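Local coordinates for conserved hypothetical protein (Staphylococcus aureus subsp. aureus, PDB 2AP3) that is of unknown function but belongs to a family of putative cell-wall binding lipoproteins and folds into a bundle of long helices, at residues A[26-29]-A[30-34]; A[88-91]-A[92-96]. One frame throughout, in Å; residues are numbered along the deposited sequence.

Contact 1 of 2, residues A[26-29]-A[30-34]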
loop_
_atom_site.group_PDB
_atom_site.type_symbol
_atom_site.label_atom_id
_atom_site.label_comp_id
_atom_site.label_asym_id
_atom_site.label_seq_id
_atom_site.Cartn_x
_atom_site.Cartn_y
_atom_site.Cartn_z
ATOM N N ASP A 26 -11.149 9.558 9.754
ATOM C CA ASP A 26 -11.883 9.282 8.516
ATOM C C ASP A 26 -11.586 10.274 7.391
ATOM O O ASP A 26 -11.616 9.892 6.216
ATOM C CB ASP A 26 -13.387 9.129 8.769
ATOM C CG ASP A 26 -13.790 7.683 9.033
ATOM O OD1 ASP A 26 -14.922 7.467 9.520
ATOM O OD2 ASP A 26 -12.985 6.757 8.752
ATOM N N LYS A 27 -11.275 11.523 7.747
ATOM C CA LYS A 27 -10.869 12.534 6.761
ATOM C C LYS A 27 -9.558 12.101 6.114
ATOM O O LYS A 27 -9.388 12.183 4.901
ATOM C CB LYS A 27 -10.696 13.907 7.420
ATOM C CG LYS A 27 -10.320 15.032 6.456
ATOM C CD LYS A 27 -11.548 15.599 5.759
ATOM C CE LYS A 27 -11.173 16.452 4.555
ATOM N NZ LYS A 27 -10.898 15.613 3.353
ATOM N N ILE A 28 -8.638 11.636 6.947
ATOM C CA ILE A 28 -7.363 11.118 6.477
ATOM C C ILE A 28 -7.575 9.898 5.566
ATOM O O ILE A 28 -6.912 9.765 4.536
ATOM C CB ILE A 28 -6.438 10.788 7.667
ATOM C CG1 ILE A 28 -6.001 12.085 8.352
ATOM C CG2 ILE A 28 -5.209 10.034 7.207
ATOM C CD1 ILE A 28 -5.382 11.891 9.721
ATOM N N LYS A 29 -8.512 9.029 5.934
ATOM C CA LYS A 29 -8.775 7.829 5.152
ATOM C C LYS A 29 -9.392 8.197 3.804
ATOM O O LYS A 29 -9.050 7.598 2.775
ATOM C CB LYS A 29 -9.665 6.860 5.928
ATOM C CG LYS A 29 -9.684 5.438 5.375
ATOM C CD LYS A 29 -10.487 4.514 6.272
ATOM C CE LYS A 29 -10.937 3.263 5.533
ATOM N NZ LYS A 29 -11.844 3.602 4.396
ATOM N N ASP A 30 -10.289 9.186 3.818
ATOM C CA ASP A 30 -10.881 9.742 2.595
ATOM C C ASP A 30 -9.817 10.244 1.629
ATOM O O ASP A 30 -9.871 9.946 0.436
ATOM C CB ASP A 30 -11.848 10.896 2.923
ATOM C CG ASP A 30 -13.096 10.434 3.666
ATOM O OD1 ASP A 30 -13.359 9.212 3.701
ATOM O OD2 ASP A 30 -13.811 11.304 4.218
ATOM N N ASP A 31 -8.856 10.998 2.160
ATOM C CA ASP A 31 -7.796 11.620 1.370
ATOM C C ASP A 31 -6.816 10.611 0.745
ATOM O O ASP A 31 -5.941 10.995 -0.048
ATOM C CB ASP A 31 -7.048 12.668 2.217
ATOM C CG ASP A 31 -7.926 13.868 2.600
ATOM O OD1 ASP A 31 -7.455 14.720 3.388
ATOM O OD2 ASP A 31 -9.084 13.970 2.121
ATOM N N GLU A 32 -6.961 9.337 1.116
ATOM C CA GLU A 32 -6.187 8.236 0.522
ATOM C C GLU A 32 -6.868 7.620 -0.700
ATOM O O GLU A 32 -6.379 6.636 -1.253
ATOM C CB GLU A 32 -5.923 7.130 1.558
ATOM C CG GLU A 32 -4.935 7.512 2.639
ATOM C CD GLU A 32 -4.783 6.446 3.728
ATOM O OE1 GLU A 32 -5.285 5.316 3.582
ATOM O OE2 GLU A 32 -4.132 6.739 4.733
ATOM N N GLU A 33 -7.999 8.184 -1.111
ATOM C CA GLU A 33 -8.738 7.671 -2.279
ATOM C C GLU A 33 -7.861 7.552 -3.539
ATOM O O GLU A 33 -7.989 6.574 -4.292
ATOM C CB GLU A 33 -10.004 8.501 -2.548
ATOM C CG GLU A 33 -10.936 7.903 -3.603
ATOM C CD GLU A 33 -10.585 8.330 -5.021
ATOM O OE1 GLU A 33 -11.070 7.683 -5.980
ATOM O OE2 GLU A 33 -9.828 9.316 -5.181
ATOM N N PRO A 34 -6.975 8.542 -3.783
ATOM C CA PRO A 34 -5.995 8.418 -4.875
ATOM C C PRO A 34 -5.185 7.112 -4.932
ATOM O O PRO A 34 -4.724 6.754 -6.013
ATOM C CB PRO A 34 -5.075 9.613 -4.639
ATOM C CG PRO A 34 -6.009 10.652 -4.072
ATOM C CD PRO A 34 -6.870 9.865 -3.130
#
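Lys27 and Asp31 close an i to i+4 salt bridge on the last turn of helix 10-30, just where the chain breaks step before helix 33-50 of this all-helical bundle. From its CB the lysine chain sets off with CG anti to the backbone N (chi1 -178°), then folds at chi2 and again at chi4, which curls the tip along the helix toward the next turn. CE only nears the carboxylate, with OD2 of Asp31 4.1 Å from it. NZ makes the bond, 2.7 Å from OD2 of Asp31, on the syn side of that oxygen and 16° out of the carboxylate plane.

The backbone shows the helix running out. Asp30 N still bonds to Asp26 O at 2.8 Å, and Asp31 N to Lys27 O at 3.0 Å, both in the i to i+4 pattern. Glu32 N then reaches back three residues, to Lys29 O at 3.2 Å, and sits high above the carbonyl plane (67° out of it). A type I turn from Asp30 to Glu33, with Glu33 N bonded to Asp30 O, carries the chain into the next helix.

Glu32 departs from this solvent-facing group: its OE2 probably hydrogen-bonds to OG of Ser92 on helix 61-96, and its OE1 forms a salt bridge with Lys125 of helix 109-150. Ile28 also packs on helix 61-96. On the way to its partners, the CG of Glu32 passes 3.5 Å from the carbonyl O of Ile28.

Contact 2 of 2, residues A[88-91]-A[92-96]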
loop_
_atom_site.group_PDB
_atom_site.type_symbol
_atom_site.label_atom_id
_atom_site.label_comp_id
_atom_site.label_asym_id
_atom_site.label_seq_id
_atom_site.Cartn_x
_atom_site.Cartn_y
_atom_site.Cartn_z
ATOM N N ALA A 88 1.191 9.283 -0.938
ATOM C CA ALA A 88 -0.102 9.449 -0.296
ATOM C C ALA A 88 -0.021 8.968 1.140
ATOM O O ALA A 88 -0.532 9.623 2.051
ATOM C CB ALA A 88 -1.163 8.692 -1.040
ATOM N N ILE A 89 0.632 7.833 1.345
ATOM C CA ILE A 89 0.757 7.271 2.686
ATOM C C ILE A 89 1.635 8.173 3.532
ATOM O O ILE A 89 1.386 8.340 4.728
ATOM C CB ILE A 89 1.253 5.802 2.654
ATOM C CG1 ILE A 89 0.154 4.907 2.069
ATOM C CG2 ILE A 89 1.709 5.343 4.050
ATOM C CD1 ILE A 89 -1.123 4.846 2.965
ATOM N N LYS A 90 2.643 8.778 2.908
ATOM C CA LYS A 90 3.462 9.776 3.611
ATOM C C LYS A 90 2.580 10.932 4.086
ATOM O O LYS A 90 2.690 11.361 5.251
ATOM C CB LYS A 90 4.632 10.266 2.751
ATOM C CG LYS A 90 5.535 11.282 3.449
ATOM C CD LYS A 90 6.879 11.408 2.737
ATOM C CE LYS A 90 7.569 12.744 3.019
ATOM N NZ LYS A 90 8.082 12.883 4.418
ATOM N N LYS A 91 1.691 11.399 3.212
ATOM C CA LYS A 91 0.803 12.532 3.521
ATOM C C LYS A 91 -0.160 12.149 4.645
ATOM O O LYS A 91 -0.363 12.909 5.594
ATOM C CB LYS A 91 0.036 12.953 2.261
ATOM C CG LYS A 91 -1.029 14.042 2.455
ATOM C CD LYS A 91 -1.762 14.295 1.135
ATOM C CE LYS A 91 -3.137 14.913 1.319
ATOM N NZ LYS A 91 -3.073 16.342 1.696
ATOM N N SER A 92 -0.716 10.943 4.540
ATOM C CA SER A 92 -1.648 10.405 5.517
ATOM C C SER A 92 -1.004 10.319 6.910
ATOM O O SER A 92 -1.606 10.745 7.916
ATOM C CB SER A 92 -2.133 9.031 5.026
ATOM O OG SER A 92 -2.951 8.384 5.977
ATOM N N GLU A 93 0.217 9.792 6.975
ATOM C CA GLU A 93 0.916 9.659 8.250
ATOM C C GLU A 93 1.215 11.026 8.862
ATOM O O GLU A 93 1.095 11.198 10.078
ATOM C CB GLU A 93 2.204 8.839 8.121
ATOM C CG GLU A 93 2.752 8.398 9.481
ATOM C CD GLU A 93 4.190 7.935 9.438
ATOM O OE1 GLU A 93 4.949 8.260 10.375
ATOM O OE2 GLU A 93 4.571 7.246 8.476
ATOM N N GLN A 94 1.592 11.988 8.021
ATOM C CA GLN A 94 1.846 13.364 8.485
ATOM C C GLN A 94 0.604 13.988 9.112
ATOM O O GLN A 94 0.707 14.693 10.122
ATOM C CB GLN A 94 2.375 14.245 7.346
ATOM C CG GLN A 94 3.859 14.041 7.052
ATOM C CD GLN A 94 4.404 14.979 5.981
ATOM O OE1 GLN A 94 4.978 14.533 4.986
ATOM N NE2 GLN A 94 4.235 16.287 6.188
ATOM N N ASP A 95 -0.556 13.730 8.510
ATOM C CA ASP A 95 -1.828 14.236 9.014
ATOM C C ASP A 95 -2.282 13.467 10.252
ATOM O O ASP A 95 -2.963 14.025 11.121
ATOM C CB ASP A 95 -2.911 14.156 7.937
ATOM C CG ASP A 95 -2.705 15.160 6.810
ATOM O OD1 ASP A 95 -1.844 16.056 6.935
ATOM O OD2 ASP A 95 -3.417 15.053 5.793
ATOM N N PHE A 96 -1.909 12.190 10.314
ATOM C CA PHE A 96 -2.279 11.307 11.419
ATOM C C PHE A 96 -1.747 11.805 12.752
ATOM O O PHE A 96 -2.510 11.933 13.713
ATOM C CB PHE A 96 -1.792 9.870 11.166
ATOM C CG PHE A 96 -1.647 9.044 12.424
ATOM C CD1 PHE A 96 -0.383 8.755 12.939
ATOM C CD2 PHE A 96 -2.771 8.571 13.099
ATOM C CE1 PHE A 96 -0.243 8.001 14.104
ATOM C CE2 PHE A 96 -2.640 7.817 14.265
ATOM C CZ PHE A 96 -1.376 7.534 14.768
#
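Ala88 O to Ser92 N opens a run of four successive i to i+4 bonds, the regular alpha-helical ladder in the last turns of helix 61-96, one rod of the helical bundle. Glu93, Gln94 and Asp95 follow with their N atoms on the carbonyls of Ile89, Lys90 and Lys91. The four lengths stay between 2.8 and 3.0 Å, and Phe96 N continues the series to Ser92 O, so the alpha-helical bonding stays regular through Phe96.

Polar side chains meet more loosely. The Gln94 chain lies back over the preceding turn, its CG 3.4 Å from Lys90 O, because CG stands beside its own backbone N (chi1 -79°). Its amide OE1 is 3.6 Å from NZ of Lys90, and CG of that lysine is just as near, so the oxygen rests against the aliphatic stem as well as the amine. One residue on, Lys91 and Asp95 carry opposite charges and may attract weakly, NZ of Lys91 lying 4.3 Å from OD2 of Asp95, beyond a salt bridge.

Apolar groups meet the neighbouring helices. Ile89 packs on Ile35 of helix 33-50 and on His129 of helix 109-150, while Ala88 also touches Ile35. The ring of Phe96 meets that of Tyr126, their planes about 55° apart. Ser92 is the buried polar residue here; its OG is anti to the backbone N (chi1 175°) and is hydrogen-bonded to the Tyr126 hydroxyl, with Glu32 as its probable second partner. The CB of Ser92 lies 3.4 Å from the carbonyl O of Ala88.

Contact 1 lies at the surface, at the break between helices 10-30 and 33-50, whereas contact 2 is partly buried inside the unbroken helix 61-96. Their chemistry follows: the exposed break carries a close lysine-aspartate salt bridge and an irregular backbone ending, while the regular helix has an even ladder with only loose pairs between its polar side chains. The two centres are 10 Å apart, and the elements touch directly. OE2 of Glu32 approaches OG of Ser92 to 2.4 Å, and Ile28 CD1 packs 3.5 Å from Asp95 O. The 26-34 segment is thereby joined to helix 61-96 by a probable hydrogen bond and by van der Waals packing of Ile28.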